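Local coordinates for septation protein imp2 (Schizosaccharomyces pombe, PDB 5C1F), which binds phospholipid membranes through its F-BAR domain, links them to the cytoskeleton, is required for normal septation and takes part in disassembly of the medial ring, at residues D259-E262 / F263-K267; Q76-K79 / A80-N84; S236-N239 / D240-C244. All coordinates share one frame; numbering follows the deposited sequence.

Followed from the N terminus, the chain reaches contact 2 (76-84) early in helix 69-155, then contact 3 (236-244) late in helix 162-252, and finally contact 1 (259-267) in the short helix 256-267. Each contact lies within about two and a half turns of one helix, so none closes a loop, and they lie in series without nesting or crossing. Contacts 2 and 3 do meet: their centres are 12 Å apart, and E81 OE1 lies 3.5 Å from A243 CB where the two long helices pack together. Contact 1 stands apart, its nearest atoms about 11 Å from contact 2 and about 18 Å from contact 3. All three reach the second subunit of the F-BAR dimer.

Contact 1: residues D259-E262 / F263-K267; sequences DVLE and FIDAK
L261 and D265, one helical turn apart, lie side by side and point the same way, with methyl CD2 of L261 3.4 Å from carboxylate oxygen OD2 of D265. That oxygen rests against the leucine methyl, while the other, D265 OD1, forms a salt bridge with K6 of the second subunit. The next pair is wholly apolar: V260 CG1 approaches I264 CD1 to 4.2 Å. I264 sets its CG1 branch opposite its own carbonyl carbon (chi1 -70°), which folds that branch back over the preceding turn and leaves CG1 3.2 Å from V260 O. F263 takes the other course, its ring carried opposite the backbone N (chi1 177°) and away from 259-262; over one face lies CG of K267, 3.6 Å above the ring plane and displaced toward the rim.

Behind these side chains the backbone fixes the spacing. F263 N donates to D259 O at 2.8 Å and I264 N to V260 O at 2.9 Å, and the same i to i+4 pattern continues from D265 to L261. The last bond of the set, A266 N to E262 O, is more bent, with an N-H...O angle of 136°, close to where the helix ends.

Further out, the carboxylate of D259 receives the backbone N-H groups of C70 and L71, one on each oxygen, so it joins this turn to the start of helix 69-155; OD2 also makes a salt bridge with R219 of the second subunit. In the F-BAR dimer, helix 256-267 follows the long helix 162-252 and packs on the partner chain, with V260 against E216, F263 against R26 and I264 against F8 of the second subunit.

Contact 2: residues Q76-K79 / A80-N84; sequences QVMK and AEVDN
M78 turns its CG opposite the backbone N (chi1 -171°) and bends at chi2, which lays SD alongside V82, 3.9 Å from methyl CG2; the bend at chi3 then directs only the terminal CE. V82 answers with CG2 opposite its own carbonyl carbon, so this methyl folds back toward the preceding turn and also comes within 3.2 Å of M78 O. The two side chains run side by side in the same direction, as a sulfur-to-methyl contact. A parallel pair forms on the next strip of the helix: CG of E81 is opposite its carbonyl carbon (chi1 -72°), 4.2 Å from V77 CG1, and the bend at chi2 then turns the carboxylate away from that methyl.

N84 and R246 both hold this carboxylate. N84 ND2 donates to E81 OE1 at 3.0 Å with a nearly straight N-H...O angle of 175°; the oxygen lies close to the amide plane of N84, yet the donor arrives from above the carboxylate plane. OE2 forms a salt bridge with R246 of helix 162-252, which would probably stabilise the ionised form of this buried acid. Beneath the side chains the regular backbone bonds hold the i to i+4 spacing, for instance A80 N to Q76 O at 2.8 Å and V82 N to M78 O at 2.9 Å.

Several helices surround the turn. V77, M78 and E81 touch helix 162-252, V82 touches helix 18-59, and D83 makes a salt bridge to R60; M78 also packs on Y41, and V82 on F229, of the second subunit. Apolar side chains buried between long helices of both chains, with charged residues bridging neighbouring helices, are in keeping with the elongated helical bundle dimer of the F-BAR fold.

Contact 3: residues S236-N239 / D240-C244; sequences SCFN and DDQAC
The ring of F238 carries Q242 on one face: CG stands 3.9 Å from the ring centroid and only 17° off the ring normal, a CH-pi contact displaced toward the rim. The Q242 amide continues in nearly the same orientation, its plane 9° from that of the ring, and NE2 comes to 4.1 Å from CE1 of F238. This overlap follows from Q242 CG lying opposite its carbonyl carbon (chi1 -71°) and a further bend at chi2, which fold the chain back over the preceding turn.

Elsewhere round the helix, D240 faces S236. One water gives hydrogens both to D240 OD1 (2.7 Å) and to S236 O, and bonds S236 OG at 2.8 Å, so it bridges the turn beside the direct bond from D240 N to S236 O. In the F-BAR bundle this part of helix 162-252 packs against helix 69-155, where H89 NE2 bonds D240 OD2 and S88 OG bonds N239 ND2. With an alanine here in place of D240, the water would probably lose one of its acceptors and H89 its carboxylate mate.

The opposing subunit also approaches. D240 and D241 pack on its C237, and D241 OD1 is hydrogen-bonded to S234 OG of that second chain.

Contact 1: residues D259-E262 / F263-K267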
loop_
_atom_site.group_PDB
_atom_site.type_symbol
_atom_site.label_atom_id
_atom_site.label_comp_id
_atom_site.label_asym_id
_atom_site.label_seq_id
_atom_site.Cartn_x
_atom_site.Cartn_y
_atom_site.Cartn_z
ATOM N N ASP A 259 -24.483 -24.798 -1.261
ATOM C CA ASP A 259 -24.989 -23.606 -0.589
ATOM C C ASP A 259 -26.493 -23.424 -0.799
ATOM O O ASP A 259 -27.214 -23.038 0.124
ATOM C CB ASP A 259 -24.247 -22.363 -1.084
ATOM C CG ASP A 259 -23.187 -21.888 -0.109
ATOM O OD1 ASP A 259 -22.813 -22.665 0.798
ATOM O OD2 ASP A 259 -22.727 -20.732 -0.254
ATOM N N VAL A 260 -26.962 -23.694 -2.013
ATOM C CA VAL A 260 -28.379 -23.531 -2.323
ATOM C C VAL A 260 -29.203 -24.578 -1.574
ATOM O O VAL A 260 -30.274 -24.279 -1.045
ATOM C CB VAL A 260 -28.645 -23.626 -3.839
ATOM C CG1 VAL A 260 -30.143 -23.642 -4.127
ATOM C CG2 VAL A 260 -27.980 -22.465 -4.566
ATOM N N LEU A 261 -28.684 -25.800 -1.520
ATOM C CA LEU A 261 -29.284 -26.874 -0.738
ATOM C C LEU A 261 -29.428 -26.472 0.731
ATOM O O LEU A 261 -30.507 -26.583 1.311
ATOM C CB LEU A 261 -28.442 -28.150 -0.865
ATOM C CG LEU A 261 -28.971 -29.482 -0.323
ATOM C CD1 LEU A 261 -28.400 -30.632 -1.138
ATOM C CD2 LEU A 261 -28.632 -29.669 1.153
ATOM N N GLU A 262 -28.338 -26.003 1.328
ATOM C CA GLU A 262 -28.358 -25.599 2.730
ATOM C C GLU A 262 -29.235 -24.371 2.952
ATOM O O GLU A 262 -29.848 -24.214 4.012
ATOM C CB GLU A 262 -26.940 -25.324 3.225
ATOM C CG GLU A 262 -26.031 -26.537 3.205
ATOM C CD GLU A 262 -24.662 -26.232 3.770
ATOM O OE1 GLU A 262 -24.436 -25.073 4.180
ATOM O OE2 GLU A 262 -23.813 -27.148 3.805
ATOM N N PHE A 263 -29.282 -23.496 1.954
ATOM C CA PHE A 263 -30.152 -22.331 2.011
ATOM C C PHE A 263 -31.602 -22.786 2.095
ATOM O O PHE A 263 -32.375 -22.283 2.910
ATOM C CB PHE A 263 -29.935 -21.434 0.791
ATOM C CG PHE A 263 -30.849 -20.240 0.739
ATOM C CD1 PHE A 263 -30.520 -19.070 1.405
ATOM C CD2 PHE A 263 -32.028 -20.282 0.013
ATOM C CE1 PHE A 263 -31.354 -17.969 1.355
ATOM C CE2 PHE A 263 -32.867 -19.184 -0.039
ATOM C CZ PHE A 263 -32.529 -18.027 0.631
ATOM N N ILE A 264 -31.956 -23.752 1.252
ATOM C CA ILE A 264 -33.310 -24.291 1.226
ATOM C C ILE A 264 -33.693 -24.872 2.587
ATOM O O ILE A 264 -34.765 -24.573 3.108
ATOM C CB ILE A 264 -33.460 -25.366 0.125
ATOM C CG1 ILE A 264 -33.398 -24.710 -1.256
ATOM C CG2 ILE A 264 -34.767 -26.121 0.279
ATOM C CD1 ILE A 264 -33.449 -25.684 -2.413
ATOM N N ASP A 265 -32.805 -25.670 3.172
ATOM C CA ASP A 265 -33.075 -26.302 4.464
ATOM C C ASP A 265 -33.287 -25.294 5.591
ATOM O O ASP A 265 -34.046 -25.551 6.525
ATOM C CB ASP A 265 -31.936 -27.253 4.837
ATOM C CG ASP A 265 -31.928 -28.513 3.994
ATOM O OD1 ASP A 265 -33.025 -28.994 3.637
ATOM O OD2 ASP A 265 -30.829 -29.022 3.690
ATOM N N ALA A 266 -32.620 -24.147 5.495
ATOM C CA ALA A 266 -32.652 -23.149 6.562
ATOM C C ALA A 266 -33.744 -22.101 6.362
ATOM O O ALA A 266 -34.184 -21.465 7.319
ATOM C CB ALA A 266 -31.293 -22.469 6.681
ATOM N N LYS A 267 -34.181 -21.919 5.121
ATOM C CA LYS A 267 -35.121 -20.849 4.809
ATOM C C LYS A 267 -36.486 -21.368 4.360
ATOM O O LYS A 267 -37.397 -20.579 4.102
ATOM C CB LYS A 267 -34.536 -19.936 3.731
ATOM C CG LYS A 267 -33.186 -19.331 4.095
ATOM C CD LYS A 267 -33.288 -18.442 5.325
ATOM C CE LYS A 267 -31.986 -17.694 5.572
ATOM N NZ LYS A 267 -32.090 -16.780 6.743
#

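Contact 2: residues Q76-K79 / A80-N84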
loop_
_atom_site.group_PDB
_atom_site.type_symbol
_atom_site.label_atom_id
_atom_site.label_comp_id
_atom_site.label_asym_id
_atom_site.label_seq_id
_atom_site.Cartn_x
_atom_site.Cartn_y
_atom_site.Cartn_z
ATOM N N GLN A 76 -15.734 -14.056 4.898
ATOM C CA GLN A 76 -15.004 -13.996 6.156
ATOM C C GLN A 76 -13.526 -14.310 5.949
ATOM O O GLN A 76 -12.658 -13.625 6.489
ATOM C CB GLN A 76 -15.621 -14.946 7.177
ATOM C CG GLN A 76 -16.963 -14.469 7.682
ATOM C CD GLN A 76 -17.564 -15.393 8.719
ATOM O OE1 GLN A 76 -17.096 -16.514 8.920
ATOM N NE2 GLN A 76 -18.611 -14.924 9.387
ATOM N N VAL A 77 -13.249 -15.344 5.163
ATOM C CA VAL A 77 -11.880 -15.703 4.817
ATOM C C VAL A 77 -11.201 -14.557 4.073
ATOM O O VAL A 77 -10.047 -14.221 4.343
ATOM C CB VAL A 77 -11.837 -16.987 3.964
ATOM C CG1 VAL A 77 -10.477 -17.158 3.306
ATOM C CG2 VAL A 77 -12.176 -18.201 4.822
ATOM N N MET A 78 -11.934 -13.944 3.152
ATOM C CA MET A 78 -11.414 -12.818 2.387
ATOM C C MET A 78 -11.070 -11.642 3.299
ATOM O O MET A 78 -10.030 -11.001 3.138
ATOM C CB MET A 78 -12.425 -12.391 1.323
ATOM C CG MET A 78 -11.909 -11.365 0.331
ATOM S SD MET A 78 -12.274 -9.682 0.835
ATOM C CE MET A 78 -14.066 -9.704 0.779
ATOM N N LYS A 79 -11.938 -11.376 4.270
ATOM C CA LYS A 79 -11.723 -10.274 5.202
ATOM C C LYS A 79 -10.567 -10.577 6.144
ATOM O O LYS A 79 -9.789 -9.692 6.490
ATOM C CB LYS A 79 -12.995 -9.990 5.998
ATOM C CG LYS A 79 -13.103 -8.560 6.483
ATOM C CD LYS A 79 -14.535 -8.208 6.864
ATOM C CE LYS A 79 -15.048 -9.134 7.953
ATOM N NZ LYS A 79 -14.225 -8.960 9.185
ATOM N N ALA A 80 -10.456 -11.833 6.555
ATOM C CA ALA A 80 -9.343 -12.263 7.390
ATOM C C ALA A 80 -8.022 -12.191 6.631
ATOM O O ALA A 80 -6.981 -11.899 7.218
ATOM C CB ALA A 80 -9.579 -13.675 7.902
ATOM N N GLU A 81 -8.060 -12.453 5.328
ATOM C CA GLU A 81 -6.831 -12.457 4.544
ATOM C C GLU A 81 -6.422 -11.046 4.136
ATOM O O GLU A 81 -5.234 -10.769 3.956
ATOM C CB GLU A 81 -6.968 -13.357 3.311
ATOM C CG GLU A 81 -6.994 -14.856 3.631
ATOM C CD GLU A 81 -5.731 -15.353 4.342
ATOM O OE1 GLU A 81 -4.719 -14.620 4.382
ATOM O OE2 GLU A 81 -5.752 -16.489 4.864
ATOM N N VAL A 82 -7.401 -10.155 3.997
ATOM C CA VAL A 82 -7.106 -8.741 3.797
ATOM C C VAL A 82 -6.457 -8.197 5.072
ATOM O O VAL A 82 -5.552 -7.358 5.016
ATOM C CB VAL A 82 -8.378 -7.939 3.435
ATOM C CG1 VAL A 82 -8.165 -6.444 3.628
ATOM C CG2 VAL A 82 -8.802 -8.241 2.003
ATOM N N ASP A 83 -6.903 -8.707 6.219
ATOM C CA ASP A 83 -6.310 -8.353 7.504
ATOM C C ASP A 83 -4.874 -8.863 7.590
ATOM O O ASP A 83 -3.991 -8.164 8.088
ATOM C CB ASP A 83 -7.146 -8.917 8.656
ATOM C CG ASP A 83 -6.814 -8.274 9.993
ATOM O OD1 ASP A 83 -6.232 -7.168 10.005
ATOM O OD2 ASP A 83 -7.150 -8.873 11.036
ATOM N N ASN A 84 -4.639 -10.077 7.097
ATOM C CA ASN A 84 -3.289 -10.635 7.073
ATOM C C ASN A 84 -2.366 -9.812 6.182
ATOM O O ASN A 84 -1.179 -9.663 6.462
ATOM C CB ASN A 84 -3.308 -12.088 6.604
ATOM C CG ASN A 84 -3.747 -13.042 7.692
ATOM O OD1 ASN A 84 -3.590 -12.755 8.882
ATOM N ND2 ASN A 84 -4.299 -14.183 7.295
#

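Contact 3: residues S236-N239 / D240-C244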
loop_
_atom_site.group_PDB
_atom_site.type_symbol
_atom_site.label_atom_id
_atom_site.label_comp_id
_atom_site.label_asym_id
_atom_site.label_seq_id
_atom_site.Cartn_x
_atom_site.Cartn_y
_atom_site.Cartn_z
ATOM N N SER A 236 6.934 -8.414 0.790
ATOM C CA SER A 236 5.571 -7.907 0.852
ATOM C C SER A 236 4.722 -8.518 -0.256
ATOM O O SER A 236 3.555 -8.856 -0.047
ATOM C CB SER A 236 5.567 -6.381 0.744
ATOM O OG SER A 236 4.247 -5.870 0.761
ATOM N N CYS A 237 5.322 -8.660 -1.432
ATOM C CA CYS A 237 4.625 -9.227 -2.577
ATOM C C CYS A 237 4.340 -10.708 -2.368
ATOM O O CYS A 237 3.237 -11.179 -2.632
ATOM C CB CYS A 237 5.439 -9.014 -3.850
ATOM S SG CYS A 237 5.639 -7.278 -4.291
ATOM N N PHE A 238 5.340 -11.439 -1.888
ATOM C CA PHE A 238 5.169 -12.854 -1.579
ATOM C C PHE A 238 4.037 -13.061 -0.571
ATOM O O PHE A 238 3.124 -13.855 -0.803
ATOM C CB PHE A 238 6.483 -13.436 -1.044
ATOM C CG PHE A 238 6.397 -14.888 -0.665
ATOM C CD1 PHE A 238 6.526 -15.875 -1.625
ATOM C CD2 PHE A 238 6.199 -15.268 0.659
ATOM C CE1 PHE A 238 6.454 -17.217 -1.278
ATOM C CE2 PHE A 238 6.125 -16.608 1.010
ATOM C CZ PHE A 238 6.253 -17.582 0.042
ATOM N N ASN A 239 4.093 -12.329 0.539
ATOM C CA ASN A 239 3.081 -12.440 1.590
ATOM C C ASN A 239 1.662 -12.189 1.081
ATOM O O ASN A 239 0.757 -12.986 1.335
ATOM C CB ASN A 239 3.390 -11.473 2.733
ATOM C CG ASN A 239 4.615 -11.880 3.529
ATOM O OD1 ASN A 239 5.111 -13.003 3.402
ATOM N ND2 ASN A 239 5.105 -10.970 4.366
ATOM N N ASP A 240 1.469 -11.082 0.368
ATOM C CA ASP A 240 0.153 -10.734 -0.153
ATOM C C ASP A 240 -0.330 -11.756 -1.176
ATOM O O ASP A 240 -1.512 -12.102 -1.206
ATOM C CB ASP A 240 0.168 -9.339 -0.776
ATOM C CG ASP A 240 0.135 -8.237 0.262
ATOM O OD1 ASP A 240 0.355 -8.533 1.455
ATOM O OD2 ASP A 240 -0.104 -7.072 -0.120
ATOM N N ASP A 241 0.583 -12.240 -2.011
ATOM C CA ASP A 241 0.217 -13.230 -3.014
ATOM C C ASP A 241 -0.194 -14.550 -2.365
ATOM O O ASP A 241 -1.094 -15.236 -2.859
ATOM C CB ASP A 241 1.363 -13.470 -3.997
ATOM C CG ASP A 241 0.995 -14.470 -5.071
ATOM O OD1 ASP A 241 -0.065 -14.285 -5.706
ATOM O OD2 ASP A 241 1.742 -15.451 -5.261
ATOM N N GLN A 242 0.462 -14.905 -1.260
ATOM C CA GLN A 242 0.100 -16.117 -0.528
ATOM C C GLN A 242 -1.288 -15.971 0.083
ATOM O O GLN A 242 -2.060 -16.930 0.119
ATOM C CB GLN A 242 1.124 -16.436 0.565
ATOM C CG GLN A 242 2.466 -16.930 0.049
ATOM C CD GLN A 242 2.358 -18.223 -0.736
ATOM O OE1 GLN A 242 2.103 -19.287 -0.171
ATOM N NE2 GLN A 242 2.553 -18.138 -2.047
ATOM N N ALA A 243 -1.604 -14.768 0.555
ATOM C CA ALA A 243 -2.920 -14.497 1.126
ATOM C C ALA A 243 -4.008 -14.595 0.058
ATOM O O ALA A 243 -5.088 -15.138 0.308
ATOM C CB ALA A 243 -2.942 -13.124 1.784
ATOM N N CYS A 244 -3.716 -14.069 -1.129
ATOM C CA CYS A 244 -4.643 -14.146 -2.251
ATOM C C CYS A 244 -4.894 -15.587 -2.652
ATOM O O CYS A 244 -6.019 -15.961 -2.973
ATOM C CB CYS A 244 -4.108 -13.367 -3.451
ATOM S SG CYS A 244 -4.121 -11.589 -3.213
HETATM O O HOH W 1 2.539 -7.375 2.430
#